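PDB 5YZW: Ifi204 from Mus musculus domesticus, which probably senses DNA in innate immunity, as an interferon-inducible member of the PYHIN family whose HIN domain recognises DNA. Local coordinates for residues Asn103-Ala115 with Tyr138-Val150. Numbering follows the deposited sequence.
Sequences NATPKISYLFSQA and YGIGDDTGKMEVV
I108 and D142 hold the first turn of the short helix 108-112 against the β-hairpin formed by strands 135-142 and 145-151, in the second of the two OB folds expected of a HIN domain. The polar contacts gather at the hairpin turn. The backbone N of I108 points at D142 OD2 (2.8 Å), which receives it through its syn lone pair in a nearly straight bond of 168°. The next amide, S109 N, reaches T144 OG1 at 3.3 Å; a short carboxylate and a β-hydroxyl thus suit a helix start, where amides lack acceptors from a preceding turn. The other oxygen of D142, OD1, folds back to take T144 N at 2.8 Å from above the carboxylate plane, forming an Asx turn. With chi1 at 61°, the carboxylate lies between its own N and carbonyl carbon, where one oxygen serves the helix and the other the turn. Replacing D142 by alanine would remove both oxygens, and is likely to leave I108 N and T144 N without these acceptors and the turn less fixed. K107, the N-cap residue, adds a salt bridge beside the turn, its NZ 2.9 Å from D143 OD2, although the individual hydrogen bonds are weak.

Apolar side chains pack farther along the helix and hairpin. I108 lays its CD1 over the hairpin face, against G141 CA, G145 O and M147 CG; G145 suits its place because a CB there would crowd I108 CG2 and F112 CE2. M147 runs across L111, whose CD1 meets SD, and also touches W180 and L173. The F112 ring, which also meets W180, turns its edge to the strand, CZ lying 3.6 Å from K146 O.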
ATOM      1  N   ASN A 103      -0.960   0.724 -10.945  1.00 46.77           N
ATOM      2  CA  ASN A 103       0.373   0.350 -10.495  1.00 61.28           C
ATOM      3  C   ASN A 103       1.376   1.498 -10.613  1.00 63.05           C
ATOM      4  O   ASN A 103       2.586   1.280 -10.486  1.00 66.59           O
ATOM      5  CB  ASN A 103       0.843  -0.878 -11.289  1.00 71.18           C
ATOM      6  CG  ASN A 103       2.123  -1.486 -10.743  1.00 81.41           C
ATOM      7  OD1 ASN A 103       3.183  -1.392 -11.366  1.00 83.47           O
ATOM      8  ND2 ASN A 103       2.034  -2.100  -9.571  1.00 86.10           N
ATOM      9  N   ALA A 104       0.914   2.721 -10.841  1.00 64.68           N
ATOM     10  CA  ALA A 104       1.840   3.810 -11.104  1.00 64.08           C
ATOM     11  C   ALA A 104       2.442   4.332  -9.808  1.00 66.87           C
ATOM     12  O   ALA A 104       1.779   4.379  -8.767  1.00 64.46           O
ATOM     13  CB  ALA A 104       1.143   4.945 -11.853  1.00 56.60           C
ATOM     14  N   THR A 105       3.705   4.707  -9.880  1.00 67.71           N
ATOM     15  CA  THR A 105       4.390   5.385  -8.792  1.00 59.47           C
ATOM     16  C   THR A 105       4.289   6.889  -8.992  1.00 63.47           C
ATOM     17  O   THR A 105       4.639   7.388 -10.071  1.00 69.00           O
ATOM     18  CB  THR A 105       5.854   4.960  -8.734  1.00 60.88           C
ATOM     19  OG1 THR A 105       5.959   3.661  -8.129  1.00 57.79           O
ATOM     20  CG2 THR A 105       6.664   5.953  -7.922  1.00 61.64           C
ATOM     21  N   PRO A 106       3.794   7.645  -8.012  1.00 54.77           N
ATOM     22  CA  PRO A 106       3.712   9.101  -8.180  1.00 53.08           C
ATOM     23  C   PRO A 106       5.104   9.710  -8.309  1.00 57.94           C
ATOM     24  O   PRO A 106       6.048   9.289  -7.634  1.00 63.67           O
ATOM     25  CB  PRO A 106       3.010   9.580  -6.896  1.00 49.25           C
ATOM     26  CG  PRO A 106       2.581   8.351  -6.161  1.00 45.99           C
ATOM     27  CD  PRO A 106       3.386   7.205  -6.670  1.00 49.29           C
ATOM     28  N   LYS A 107       5.239  10.692  -9.199  1.00 64.86           N
ATOM     29  CA  LYS A 107       6.514  11.400  -9.295  1.00 70.07           C
ATOM     30  C   LYS A 107       6.706  12.301  -8.077  1.00 62.01           C
ATOM     31  O   LYS A 107       5.749  12.870  -7.540  1.00 60.16           O
ATOM     32  CB  LYS A 107       6.604  12.206 -10.594  1.00 76.38           C
ATOM     33  CG  LYS A 107       6.538  11.339 -11.860  1.00 75.58           C
ATOM     34  CD  LYS A 107       7.797  11.438 -12.701  1.00 74.90           C
ATOM     35  CE  LYS A 107       8.088  10.137 -13.449  1.00 72.99           C
ATOM     36  NZ  LYS A 107       9.167  10.290 -14.469  1.00 82.96           N
ATOM     37  N   ILE A 108       7.954  12.400  -7.619  1.00 66.48           N
ATOM     38  CA  ILE A 108       8.252  13.148  -6.398  1.00 64.31           C
ATOM     39  C   ILE A 108       7.734  14.578  -6.495  1.00 63.00           C
ATOM     40  O   ILE A 108       7.141  15.103  -5.542  1.00 63.01           O
ATOM     41  CB  ILE A 108       9.764  13.095  -6.109  1.00 73.43           C
ATOM     42  CG1 ILE A 108      10.163  11.667  -5.721  1.00 69.18           C
ATOM     43  CG2 ILE A 108      10.168  14.120  -5.044  1.00 66.73           C
ATOM     44  CD1 ILE A 108      11.468  11.564  -4.980  1.00 72.71           C
ATOM     45  N   SER A 109       7.923  15.223  -7.653  1.00 71.24           N
ATOM     46  CA  SER A 109       7.433  16.588  -7.824  1.00 72.58           C
ATOM     47  C   SER A 109       5.929  16.651  -7.632  1.00 69.10           C
ATOM     48  O   SER A 109       5.406  17.633  -7.095  1.00 72.06           O
ATOM     49  CB  SER A 109       7.809  17.129  -9.205  1.00 75.65           C
ATOM     50  OG  SER A 109       7.371  16.259 -10.235  1.00 82.69           O
ATOM     51  N   TYR A 110       5.217  15.606  -8.059  1.00 64.12           N
ATOM     52  CA  TYR A 110       3.769  15.584  -7.891  1.00 60.71           C
ATOM     53  C   TYR A 110       3.379  15.441  -6.427  1.00 66.40           C
ATOM     54  O   TYR A 110       2.338  15.963  -6.010  1.00 64.12           O
ATOM     55  CB  TYR A 110       3.159  14.448  -8.713  1.00 63.46           C
ATOM     56  CG  TYR A 110       1.676  14.293  -8.527  1.00 65.64           C
ATOM     57  CD1 TYR A 110       0.784  15.164  -9.137  1.00 70.68           C
ATOM     58  CD2 TYR A 110       1.164  13.284  -7.738  1.00 63.92           C
ATOM     59  CE1 TYR A 110      -0.579  15.024  -8.964  1.00 67.35           C
ATOM     60  CE2 TYR A 110      -0.196  13.139  -7.557  1.00 59.77           C
ATOM     61  CZ  TYR A 110      -1.063  14.009  -8.172  1.00 68.11           C
ATOM     62  OH  TYR A 110      -2.426  13.860  -7.994  1.00 77.91           O
ATOM     63  N   LEU A 111       4.196  14.738  -5.637  1.00 64.94           N
ATOM     64  CA  LEU A 111       3.917  14.619  -4.212  1.00 56.26           C
ATOM     65  C   LEU A 111       4.012  15.967  -3.512  1.00 54.42           C
ATOM     66  O   LEU A 111       3.295  16.203  -2.532  1.00 56.85           O
ATOM     67  CB  LEU A 111       4.875  13.630  -3.566  1.00 51.11           C
ATOM     68  CG  LEU A 111       4.665  12.167  -3.920  1.00 53.68           C
ATOM     69  CD1 LEU A 111       5.499  11.299  -2.999  1.00 58.24           C
ATOM     70  CD2 LEU A 111       3.192  11.806  -3.797  1.00 51.18           C
ATOM     71  N   PHE A 112       4.868  16.867  -4.008  1.00 63.80           N
ATOM     72  CA  PHE A 112       5.005  18.178  -3.381  1.00 66.67           C
ATOM     73  C   PHE A 112       3.715  18.984  -3.466  1.00 68.80           C
ATOM     74  O   PHE A 112       3.474  19.857  -2.625  1.00 68.52           O
ATOM     75  CB  PHE A 112       6.155  18.954  -4.023  1.00 61.33           C
ATOM     76  CG  PHE A 112       7.505  18.326  -3.820  1.00 65.08           C
ATOM     77  CD1 PHE A 112       7.725  17.438  -2.781  1.00 71.54           C
ATOM     78  CD2 PHE A 112       8.563  18.636  -4.663  1.00 70.36           C
ATOM     79  CE1 PHE A 112       8.971  16.863  -2.587  1.00 74.03           C
ATOM     80  CE2 PHE A 112       9.816  18.065  -4.470  1.00 74.63           C
ATOM     81  CZ  PHE A 112      10.019  17.180  -3.433  1.00 75.25           C
ATOM     82  N   SER A 113       2.875  18.712  -4.467  1.00 72.81           N
ATOM     83  CA  SER A 113       1.614  19.425  -4.626  1.00 72.28           C
ATOM     84  C   SER A 113       0.476  18.819  -3.809  1.00 69.32           C
ATOM     85  O   SER A 113      -0.598  19.430  -3.732  1.00 71.79           O
ATOM     86  CB  SER A 113       1.214  19.467  -6.106  1.00 77.16           C
ATOM     87  OG  SER A 113       0.791  18.191  -6.560  1.00 85.63           O
ATOM     88  N   GLN A 114       0.682  17.663  -3.183  1.00 66.14           N
ATOM     89  CA  GLN A 114      -0.397  16.951  -2.512  1.00 59.65           C
ATOM     90  C   GLN A 114      -0.514  17.344  -1.037  1.00 60.45           C
ATOM     91  O   GLN A 114       0.421  17.869  -0.423  1.00 56.68           O
ATOM     92  CB  GLN A 114      -0.190  15.437  -2.634  1.00 63.03           C
ATOM     93  CG  GLN A 114      -0.254  14.912  -4.061  1.00 69.39           C
ATOM     94  CD  GLN A 114      -1.557  15.278  -4.756  1.00 77.14           C
ATOM     95  OE1 GLN A 114      -1.608  16.220  -5.551  1.00 87.30           O
ATOM     96  NE2 GLN A 114      -2.620  14.541  -4.447  1.00 75.57           N
ATOM     97  N   ALA A 115      -1.677  17.033  -0.462  1.00 50.51           N
ATOM     98  CA  ALA A 115      -1.983  17.434   0.903  1.00 52.45           C
ATOM     99  C   ALA A 115      -1.156  16.638   1.906  1.00 49.92           C
ATOM    100  O   ALA A 115      -1.015  15.417   1.792  1.00 50.05           O
ATOM    101  CB  ALA A 115      -3.473  17.248   1.186  1.00 54.21           C
ATOM    102  N   TYR A 138      16.127   7.470   4.637  1.00 69.46           N
ATOM    103  CA  TYR A 138      16.519   7.081   3.286  1.00 78.58           C
ATOM    104  C   TYR A 138      16.296   8.262   2.348  1.00 82.59           C
ATOM    105  O   TYR A 138      15.155   8.680   2.132  1.00 74.69           O
ATOM    106  CB  TYR A 138      15.725   5.870   2.804  1.00 82.58           C
ATOM    107  CG  TYR A 138      16.015   4.575   3.526  1.00 83.28           C
ATOM    108  CD1 TYR A 138      17.129   3.817   3.193  1.00 88.97           C
ATOM    109  CD2 TYR A 138      15.143   4.074   4.490  1.00 74.62           C
ATOM    110  CE1 TYR A 138      17.396   2.619   3.827  1.00 90.12           C
ATOM    111  CE2 TYR A 138      15.396   2.870   5.126  1.00 71.62           C
ATOM    112  CZ  TYR A 138      16.532   2.149   4.789  1.00 83.27           C
ATOM    113  OH  TYR A 138      16.814   0.950   5.406  1.00 81.60           O
ATOM    114  N   GLY A 139      17.378   8.807   1.797  1.00 82.03           N
ATOM    115  CA  GLY A 139      17.252   9.744   0.694  1.00 82.32           C
ATOM    116  C   GLY A 139      16.775   9.014  -0.552  1.00 83.37           C
ATOM    117  O   GLY A 139      17.422   8.051  -0.996  1.00 98.14           O
ATOM    118  N   ILE A 140      15.643   9.436  -1.115  1.00 72.78           N
ATOM    119  CA  ILE A 140      15.138   8.869  -2.360  1.00 73.44           C
ATOM    120  C   ILE A 140      14.992   9.986  -3.383  1.00 75.76           C
ATOM    121  O   ILE A 140      14.887  11.169  -3.041  1.00 74.18           O
ATOM    122  CB  ILE A 140      13.784   8.130  -2.195  1.00 72.05           C
ATOM    123  CG1 ILE A 140      12.674   9.116  -1.805  1.00 71.99           C
ATOM    124  CG2 ILE A 140      13.899   6.986  -1.201  1.00 66.75           C
ATOM    125  CD1 ILE A 140      11.245   8.538  -1.924  1.00 66.56           C
ATOM    126  N   GLY A 141      14.963   9.592  -4.656  1.00 78.73           N
ATOM    127  CA  GLY A 141      14.790  10.561  -5.722  1.00 83.57           C
ATOM    128  C   GLY A 141      14.307   9.932  -7.010  1.00 88.05           C
ATOM    129  O   GLY A 141      14.243   8.709  -7.157  1.00 93.54           O
ATOM    130  N   ASP A 142      13.949  10.809  -7.946  1.00 89.90           N
ATOM    131  CA  ASP A 142      13.637  10.439  -9.320  1.00 88.78           C
ATOM    132  C   ASP A 142      14.047  11.604 -10.222  1.00100.64           C
ATOM    133  O   ASP A 142      14.741  12.531  -9.791  1.00105.52           O
ATOM    134  CB  ASP A 142      12.154  10.041  -9.457  1.00 84.25           C
ATOM    135  CG  ASP A 142      11.184  11.167  -9.091  1.00 82.03           C
ATOM    136  OD1 ASP A 142      11.588  12.348  -9.075  1.00 82.20           O
ATOM    137  OD2 ASP A 142      10.003  10.863  -8.789  1.00 72.75           O
ATOM    138  N   ASP A 143      13.611  11.558 -11.480  1.00106.44           N
ATOM    139  CA  ASP A 143      13.912  12.594 -12.462  1.00113.73           C
ATOM    140  C   ASP A 143      13.102  13.872 -12.243  1.00108.00           C
ATOM    141  O   ASP A 143      13.030  14.706 -13.155  1.00106.19           O
ATOM    142  CB  ASP A 143      13.675  12.059 -13.875  1.00117.16           C
ATOM    143  CG  ASP A 143      12.312  11.401 -14.026  1.00117.03           C
ATOM    144  OD1 ASP A 143      11.778  10.899 -13.013  1.00113.70           O
ATOM    145  OD2 ASP A 143      11.774  11.379 -15.155  1.00117.66           O
ATOM    146  N   THR A 144      12.483  14.034 -11.067  1.00 95.90           N
ATOM    147  CA  THR A 144      11.731  15.239 -10.738  1.00 90.56           C
ATOM    148  C   THR A 144      12.093  15.861  -9.394  1.00 92.51           C
ATOM    149  O   THR A 144      11.764  17.034  -9.184  1.00 97.57           O
ATOM    150  CB  THR A 144      10.216  14.960 -10.747  1.00 83.18           C
ATOM    151  OG1 THR A 144       9.914  13.861  -9.875  1.00 71.31           O
ATOM    152  CG2 THR A 144       9.729  14.645 -12.150  1.00 82.85           C
ATOM    153  N   GLY A 145      12.746  15.138  -8.489  1.00 93.01           N
ATOM    154  CA  GLY A 145      13.086  15.707  -7.200  1.00 94.22           C
ATOM    155  C   GLY A 145      13.635  14.657  -6.253  1.00 83.74           C
ATOM    156  O   GLY A 145      13.913  13.521  -6.645  1.00 75.86           O
ATOM    157  N   LYS A 146      13.782  15.068  -4.991  1.00 74.87           N
ATOM    158  CA  LYS A 146      14.376  14.243  -3.946  1.00 77.25           C
ATOM    159  C   LYS A 146      13.617  14.469  -2.646  1.00 75.70           C
ATOM    160  O   LYS A 146      13.086  15.558  -2.411  1.00 74.51           O
ATOM    161  CB  LYS A 146      15.875  14.576  -3.734  1.00 86.22           C
ATOM    162  CG  LYS A 146      16.776  14.289  -4.930  1.00 96.36           C
ATOM    163  CD  LYS A 146      17.363  15.585  -5.512  1.00109.55           C
ATOM    164  CE  LYS A 146      18.041  15.341  -6.850  1.00108.66           C
ATOM    165  NZ  LYS A 146      19.060  16.380  -7.168  1.00127.04           N
ATOM    166  N   MET A 147      13.563  13.436  -1.805  1.00 69.78           N
ATOM    167  CA  MET A 147      12.948  13.550  -0.486  1.00 67.25           C
ATOM    168  C   MET A 147      13.504  12.450   0.411  1.00 68.30           C
ATOM    169  O   MET A 147      14.310  11.616  -0.013  1.00 71.29           O
ATOM    170  CB  MET A 147      11.413  13.498  -0.569  1.00 65.99           C
ATOM    171  CG  MET A 147      10.854  12.352  -1.405  1.00 68.77           C
ATOM    172  SD  MET A 147       9.031  12.287  -1.575  1.00 64.12           S
ATOM    173  CE  MET A 147       8.476  13.146  -0.116  1.00 54.14           C
ATOM    174  N   GLU A 148      13.074  12.465   1.668  1.00 68.80           N
ATOM    175  CA  GLU A 148      13.499  11.500   2.672  1.00 68.73           C
ATOM    176  C   GLU A 148      12.361  10.537   2.972  1.00 72.69           C
ATOM    177  O   GLU A 148      11.206  10.948   3.080  1.00 71.43           O
ATOM    178  CB  GLU A 148      13.903  12.191   3.980  1.00 64.20           C
ATOM    179  CG  GLU A 148      15.228  12.876   4.000  1.00100.16           C
ATOM    180  CD  GLU A 148      15.522  13.455   5.372  1.00104.39           C
ATOM    181  OE1 GLU A 148      14.552  13.757   6.105  1.00100.46           O
ATOM    182  OE2 GLU A 148      16.711  13.604   5.723  1.00116.79           O
ATOM    183  N   VAL A 149      12.688   9.260   3.116  1.00 69.36           N
ATOM    184  CA  VAL A 149      11.792   8.292   3.726  1.00 62.96           C
ATOM    185  C   VAL A 149      12.247   8.101   5.163  1.00 72.30           C
ATOM    186  O   VAL A 149      13.403   7.747   5.412  1.00 74.96           O
ATOM    187  CB  VAL A 149      11.787   6.961   2.961  1.00 70.20           C
ATOM    188  CG1 VAL A 149      10.852   5.964   3.637  1.00 60.80           C
ATOM    189  CG2 VAL A 149      11.363   7.184   1.514  1.00 60.18           C
ATOM    190  N   VAL A 150      11.361   8.371   6.112  1.00 72.40           N
ATOM    191  CA  VAL A 150      11.679   8.250   7.529  1.00 64.96           C
ATOM    192  C   VAL A 150      11.086   6.944   8.032  1.00 65.46           C
ATOM    193  O   VAL A 150       9.863   6.740   7.987  1.00 62.55           O
ATOM    194  CB  VAL A 150      11.158   9.453   8.330  1.00 67.20           C
ATOM    195  CG1 VAL A 150      11.570   9.334   9.793  1.00 76.05           C
ATOM    196  CG2 VAL A 150      11.716  10.745   7.742  1.00 70.09           C
TER